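Local coordinates for protein macrophage receptor MARCO (Mus musculus, PDB 2OYA) that probably acts as a macrophage scavenger receptor, whose cysteine-rich C-terminal domain contributes to ligand recognition through a basic and an acidic cluster, at residues S56-N70 with S82-D96. Residues are numbered along the deposited sequence; the frame is centred on the assembly and turned at random. Where two conformers were deposited one is given.
Sequences SYGGGSGNIWLDNVN and SKNSWGNHNCVHNED. With SO4 (sulfate ion), chain D; SO4 (sulfate ion), chain C.
His93 and Ile64 meet in the scavenger receptor cysteine-rich (SRCR) fold, where the long loop before strand 98-101 runs back along the edge strand 64-66 and the glycine-rich turn preceding it. Two imidazoles hold the isoleucine by CH-pi contacts: CB stands over the centre of the His89 ring, 13° off its normal, while CG1 lies over one face of His93. With CG1 anti to the carbonyl carbon (chi1 -60°), the chain runs on to CD1, which reaches Cys91, disulfide-bonded to Cys30. Farther along, Leu66 CD2 sits over the six-membered ring of Trp86, 3.5 Å from its centroid; Tyr22 stacks on the same indole.

Backbone bonds tie the loop down along its length, at both ends of this apolar row and within it. Gly87 N reaches Trp65 O at 2.7 Å, while Gly58 N bonds to Asp96 O and Asn84 N to Asp67 O. Water 3 links Ile64 N to His89 NE2.

Of two sulfate ions, probably from the crystallisation liquor, the chain C ion takes the backbone N-H of Trp86 and the chain D ion that of His93. The His93 imidazole is fixed at both nitrogens: ND1 donates to the syn lone pair of Asp96 OD2 at 2.8 Å, and Thr28 bonds the other carboxylate oxygen. Against the face opposite Ile64 lies Gly60 O, and in the ring plane NE2 donates to Gly62 O at 2.7 Å, approaching from above the carbonyl plane.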
loop_
_atom_site.group_PDB
_atom_site.type_symbol
_atom_site.label_atom_id
_atom_site.label_comp_id
_atom_site.label_asym_id
_atom_site.label_seq_id
_atom_site.Cartn_x
_atom_site.Cartn_y
_atom_site.Cartn_z
ATOM N N SER A 56 1.796 -5.982 9.933
ATOM C CA SER A 56 2.572 -5.315 10.994
ATOM C C SER A 56 4.025 -5.050 10.600
ATOM O O SER A 56 4.969 -5.317 11.355
ATOM C CB SER A 56 2.426 -6.087 12.314
ATOM O OG SER A 56 1.046 -6.097 12.714
ATOM N N TYR A 57 4.191 -4.525 9.389
ATOM C CA TYR A 57 5.512 -4.143 8.935
ATOM C C TYR A 57 6.028 -3.048 9.864
ATOM O O TYR A 57 7.211 -3.032 10.255
ATOM C CB TYR A 57 5.447 -3.629 7.492
ATOM C CG TYR A 57 6.806 -3.473 6.909
ATOM C CD1 TYR A 57 7.373 -4.497 6.156
ATOM C CD2 TYR A 57 7.550 -2.299 7.118
ATOM C CE1 TYR A 57 8.643 -4.373 5.626
ATOM C CE2 TYR A 57 8.835 -2.169 6.594
ATOM C CZ TYR A 57 9.369 -3.201 5.845
ATOM O OH TYR A 57 10.630 -3.083 5.296
ATOM N N GLY A 58 5.116 -2.143 10.212
ATOM C CA GLY A 58 5.375 -1.057 11.150
ATOM C C GLY A 58 6.261 0.061 10.625
ATOM O O GLY A 58 6.637 0.115 9.416
ATOM N N GLY A 59 6.595 0.968 11.547
ATOM C CA GLY A 59 7.645 1.942 11.295
ATOM C C GLY A 59 7.265 3.292 10.715
ATOM O O GLY A 59 8.138 4.143 10.549
ATOM N N GLY A 60 5.989 3.496 10.389
ATOM C CA GLY A 60 5.551 4.771 9.833
ATOM C C GLY A 60 5.309 5.826 10.911
ATOM O O GLY A 60 5.502 5.578 12.111
ATOM N N SER A 61 4.906 7.010 10.474
ATOM C CA SER A 61 4.574 8.095 11.405
ATOM C C SER A 61 3.527 8.977 10.751
ATOM O O SER A 61 3.152 8.754 9.593
ATOM C CB SER A 61 5.813 8.921 11.765
ATOM O OG SER A 61 6.316 9.629 10.628
ATOM N N GLY A 62 3.052 9.973 11.495
ATOM C CA GLY A 62 2.004 10.851 10.990
ATOM C C GLY A 62 0.670 10.148 10.828
ATOM O O GLY A 62 0.301 9.254 11.589
ATOM N N ASN A 63 -0.063 10.569 9.817
ATOM C CA ASN A 63 -1.386 10.038 9.613
ATOM C C ASN A 63 -1.424 8.559 9.236
ATOM O O ASN A 63 -0.595 8.081 8.469
ATOM C CB ASN A 63 -2.102 10.851 8.548
ATOM C CG ASN A 63 -2.493 12.204 9.039
ATOM O OD1 ASN A 63 -3.441 12.347 9.821
ATOM N ND2 ASN A 63 -1.755 13.227 8.594
ATOM N N ILE A 64 -2.387 7.838 9.804
ATOM C CA ILE A 64 -2.740 6.526 9.271
ATOM C C ILE A 64 -3.966 6.799 8.397
ATOM O O ILE A 64 -5.044 7.098 8.899
ATOM C CB ILE A 64 -3.013 5.490 10.391
ATOM C CG1 ILE A 64 -1.750 5.311 11.265
ATOM C CG2 ILE A 64 -3.453 4.132 9.789
ATOM C CD1 ILE A 64 -2.001 4.594 12.594
ATOM N N TRP A 65 -3.792 6.764 7.082
ATOM C CA TRP A 65 -4.903 7.162 6.205
ATOM C C TRP A 65 -5.964 6.099 5.935
ATOM O O TRP A 65 -7.126 6.439 5.707
ATOM C CB TRP A 65 -4.392 7.665 4.863
ATOM C CG TRP A 65 -3.759 9.038 4.869
ATOM C CD1 TRP A 65 -2.616 9.398 4.244
ATOM C CD2 TRP A 65 -4.267 10.230 5.505
ATOM N NE1 TRP A 65 -2.362 10.740 4.443
ATOM C CE2 TRP A 65 -3.364 11.274 5.206
ATOM C CE3 TRP A 65 -5.399 10.510 6.285
ATOM C CZ2 TRP A 65 -3.536 12.578 5.684
ATOM C CZ3 TRP A 65 -5.579 11.822 6.752
ATOM C CH2 TRP A 65 -4.650 12.833 6.445
ATOM N N LEU A 66 -5.552 4.838 5.879
ATOM C CA LEU A 66 -6.453 3.737 5.497
ATOM C C LEU A 66 -6.511 2.624 6.539
ATOM O O LEU A 66 -5.524 2.348 7.223
ATOM C CB LEU A 66 -6.037 3.147 4.149
ATOM C CG LEU A 66 -6.165 4.048 2.919
ATOM C CD1 LEU A 66 -5.594 3.326 1.699
ATOM C CD2 LEU A 66 -7.627 4.476 2.700
ATOM N N ASP A 67 -7.684 2.008 6.657
ATOM C CA ASP A 67 -7.911 0.890 7.571
ATOM C C ASP A 67 -9.035 0.044 6.964
ATOM O O ASP A 67 -9.870 0.554 6.193
ATOM C CB ASP A 67 -8.306 1.417 8.963
ATOM C CG ASP A 67 -8.327 0.340 10.033
ATOM O OD1 ASP A 67 -7.790 -0.752 9.800
ATOM O OD2 ASP A 67 -8.845 0.616 11.149
ATOM N N ASN A 68 -9.025 -1.248 7.281
ATOM C CA ASN A 68 -10.009 -2.204 6.764
ATOM C C ASN A 68 -10.162 -2.139 5.252
ATOM O O ASN A 68 -11.279 -2.148 4.728
ATOM C CB ASN A 68 -11.358 -2.027 7.480
ATOM C CG ASN A 68 -11.213 -2.096 8.979
ATOM O OD1 ASN A 68 -11.411 -1.102 9.681
ATOM N ND2 ASN A 68 -10.790 -3.252 9.477
ATOM N N VAL A 69 -9.020 -2.079 4.554
ATOM C CA VAL A 69 -9.040 -2.128 3.096
ATOM C C VAL A 69 -9.521 -3.514 2.648
ATOM O O VAL A 69 -8.995 -4.538 3.101
ATOM C CB VAL A 69 -7.657 -1.807 2.496
ATOM C CG1 VAL A 69 -7.716 -1.786 0.961
ATOM C CG2 VAL A 69 -7.137 -0.456 3.036
ATOM N N ASN A 70 -10.522 -3.526 1.768
ATOM C CA ASN A 70 -11.100 -4.769 1.265
ATOM C C ASN A 70 -11.262 -4.754 -0.252
ATOM O O ASN A 70 -12.377 -4.733 -0.766
ATOM C CB ASN A 70 -12.434 -5.045 1.959
ATOM C CG ASN A 70 -12.257 -5.692 3.311
ATOM O OD1 ASN A 70 -12.028 -6.900 3.407
ATOM N ND2 ASN A 70 -12.369 -4.897 4.370
ATOM N N SER A 82 -13.149 -0.841 -1.537
ATOM C CA SER A 82 -13.884 -0.653 -0.308
ATOM C C SER A 82 -12.874 -0.577 0.845
ATOM O O SER A 82 -11.888 -1.326 0.857
ATOM C CB SER A 82 -14.810 -1.834 -0.087
ATOM O OG SER A 82 -15.483 -1.676 1.138
ATOM N N LYS A 83 -13.138 0.320 1.795
ATOM C CA LYS A 83 -12.257 0.564 2.949
ATOM C C LYS A 83 -12.973 1.490 3.941
ATOM O O LYS A 83 -14.028 2.053 3.614
ATOM C CB LYS A 83 -10.918 1.172 2.471
ATOM C CG LYS A 83 -11.049 2.508 1.743
ATOM C CD LYS A 83 -10.061 2.662 0.585
ATOM C CE LYS A 83 -10.277 4.000 -0.108
ATOM N NZ LYS A 83 -11.648 4.113 -0.701
ATOM N N ASN A 84 -12.427 1.647 5.148
ATOM C CA ASN A 84 -12.938 2.652 6.083
ATOM C C ASN A 84 -12.886 4.031 5.424
ATOM O O ASN A 84 -12.154 4.226 4.445
ATOM C CB ASN A 84 -12.102 2.690 7.371
ATOM C CG ASN A 84 -12.528 1.658 8.415
ATOM O OD1 ASN A 84 -12.093 1.735 9.576
ATOM N ND2 ASN A 84 -13.360 0.702 8.026
ATOM N N SER A 85 -13.652 4.984 5.959
ATOM C CA SER A 85 -13.477 6.401 5.638
ATOM C C SER A 85 -11.978 6.725 5.741
ATOM O O SER A 85 -11.303 6.192 6.613
ATOM C CB SER A 85 -14.244 7.271 6.640
ATOM O OG SER A 85 -15.634 7.083 6.550
ATOM N N TRP A 86 -11.466 7.577 4.848
ATOM C CA TRP A 86 -10.073 8.007 4.926
ATOM C C TRP A 86 -9.818 8.647 6.285
ATOM O O TRP A 86 -10.597 9.509 6.731
ATOM C CB TRP A 86 -9.754 9.010 3.835
ATOM C CG TRP A 86 -9.689 8.447 2.442
ATOM C CD1 TRP A 86 -10.724 8.326 1.545
ATOM C CD2 TRP A 86 -8.525 7.963 1.777
ATOM N NE1 TRP A 86 -10.274 7.773 0.367
ATOM C CE2 TRP A 86 -8.924 7.547 0.479
ATOM C CE3 TRP A 86 -7.174 7.825 2.152
ATOM C CZ2 TRP A 86 -8.021 7.028 -0.449
ATOM C CZ3 TRP A 86 -6.267 7.309 1.207
ATOM C CH2 TRP A 86 -6.703 6.920 -0.069
ATOM N N GLY A 87 -8.756 8.189 6.948
ATOM C CA GLY A 87 -8.346 8.694 8.246
ATOM C C GLY A 87 -9.097 8.129 9.443
ATOM O O GLY A 87 -8.769 8.468 10.584
ATOM N N ASN A 88 -10.109 7.294 9.187
ATOM C CA ASN A 88 -10.874 6.603 10.242
ATOM C C ASN A 88 -10.251 5.250 10.584
ATOM O O ASN A 88 -10.399 4.294 9.827
ATOM C CB ASN A 88 -12.348 6.433 9.812
ATOM C CG ASN A 88 -13.211 5.684 10.850
ATOM O OD1 ASN A 88 -14.144 4.973 10.483
ATOM N ND2 ASN A 88 -12.916 5.860 12.130
ATOM N N HIS A 89 -9.554 5.183 11.720
ATOM C CA HIS A 89 -8.873 3.951 12.150
ATOM C C HIS A 89 -8.855 3.832 13.678
ATOM O O HIS A 89 -9.055 4.814 14.390
ATOM C CB HIS A 89 -7.425 3.944 11.627
ATOM C CG HIS A 89 -6.562 4.990 12.269
ATOM N ND1 HIS A 89 -5.856 4.753 13.428
ATOM C CD2 HIS A 89 -6.367 6.295 11.970
ATOM C CE1 HIS A 89 -5.231 5.859 13.793
ATOM N NE2 HIS A 89 -5.528 6.809 12.925
ATOM N N ASN A 90 -8.604 2.630 14.179
ATOM C CA ASN A 90 -8.280 2.471 15.590
ATOM C C ASN A 90 -6.948 1.736 15.696
ATOM O O ASN A 90 -6.864 0.656 16.280
ATOM C CB ASN A 90 -9.405 1.741 16.329
ATOM C CG ASN A 90 -9.772 0.393 15.693
ATOM O OD1 ASN A 90 -9.225 -0.015 14.654
ATOM N ND2 ASN A 90 -10.712 -0.308 16.332
ATOM N N CYS A 91 -5.917 2.329 15.090
ATOM C CA CYS A 91 -4.614 1.682 14.938
ATOM C C CYS A 91 -3.463 2.545 15.431
ATOM O O CYS A 91 -3.614 3.761 15.658
ATOM C CB CYS A 91 -4.353 1.352 13.464
ATOM S SG CYS A 91 -5.593 0.219 12.796
ATOM N N VAL A 92 -2.306 1.899 15.561
ATOM C CA VAL A 92 -1.040 2.596 15.820
ATOM C C VAL A 92 -0.055 2.189 14.723
ATOM O O VAL A 92 -0.328 1.224 13.974
ATOM C CB VAL A 92 -0.487 2.278 17.227
ATOM C CG1 VAL A 92 -1.436 2.774 18.298
ATOM C CG2 VAL A 92 -0.245 0.784 17.401
ATOM N N HIS A 93 1.081 2.886 14.630
ATOM C CA HIS A 93 2.011 2.631 13.529
ATOM C C HIS A 93 2.736 1.293 13.608
ATOM O O HIS A 93 3.236 0.824 12.600
ATOM C CB HIS A 93 3.009 3.775 13.325
ATOM C CG HIS A 93 2.392 4.990 12.700
ATOM N ND1 HIS A 93 2.113 5.074 11.350
ATOM C CD2 HIS A 93 1.981 6.159 13.246
ATOM C CE1 HIS A 93 1.571 6.251 11.089
ATOM N NE2 HIS A 93 1.476 6.930 12.223
ATOM N N ASN A 94 2.746 0.645 14.771
ATOM C CA ASN A 94 3.228 -0.752 14.835
ATOM C C ASN A 94 2.425 -1.707 13.924
ATOM O O ASN A 94 2.909 -2.784 13.561
ATOM C CB ASN A 94 3.220 -1.270 16.285
ATOM C CG ASN A 94 4.515 -0.951 17.039
ATOM O OD1 ASN A 94 5.563 -0.702 16.435
ATOM N ND2 ASN A 94 4.436 -0.931 18.363
ATOM N N GLU A 95 1.201 -1.310 13.573
ATOM C CA GLU A 95 0.301 -2.121 12.756
ATOM C C GLU A 95 0.364 -1.718 11.281
ATOM O O GLU A 95 -0.455 -2.201 10.482
ATOM C CB GLU A 95 -1.149 -1.975 13.249
ATOM C CG GLU A 95 -1.323 -2.311 14.738
ATOM C CD GLU A 95 -2.716 -2.060 15.237
ATOM O OE1 GLU A 95 -3.010 -0.907 15.603
ATOM O OE2 GLU A 95 -3.528 -3.017 15.269
ATOM N N ASP A 96 1.300 -0.829 10.922
ATOM C CA ASP A 96 1.393 -0.357 9.526
ATOM C C ASP A 96 1.644 -1.521 8.594
ATOM O O ASP A 96 2.554 -2.325 8.812
ATOM C CB ASP A 96 2.490 0.690 9.300
ATOM C CG ASP A 96 2.162 2.064 9.897
ATOM O OD1 ASP A 96 0.981 2.369 10.162
ATOM O OD2 ASP A 96 3.117 2.844 10.072
HETATM S S SO4 D . 2.907 5.328 16.948
HETATM O O1 SO4 D . 3.435 6.600 16.443
HETATM O O2 SO4 D . 3.863 4.274 16.617
HETATM O O3 SO4 D . 2.809 5.399 18.407
HETATM O O4 SO4 D . 1.566 5.021 16.450
HETATM S S SO4 C . -14.518 8.958 2.572
HETATM O O1 SO4 C . -13.408 9.164 3.526
HETATM O O2 SO4 C . -14.721 7.534 2.299
HETATM O O3 SO4 C . -15.732 9.530 3.148
HETATM O O4 SO4 C . -14.231 9.668 1.331
HETATM O O HOH W 1 5.399 -3.745 13.743
HETATM O O HOH W 2 6.299 1.066 14.345
HETATM O O HOH W 3 -3.971 8.859 12.155
HETATM O O HOH W 4 -9.699 4.052 5.647
HETATM O O HOH W 5 -13.469 -3.134 -3.067
#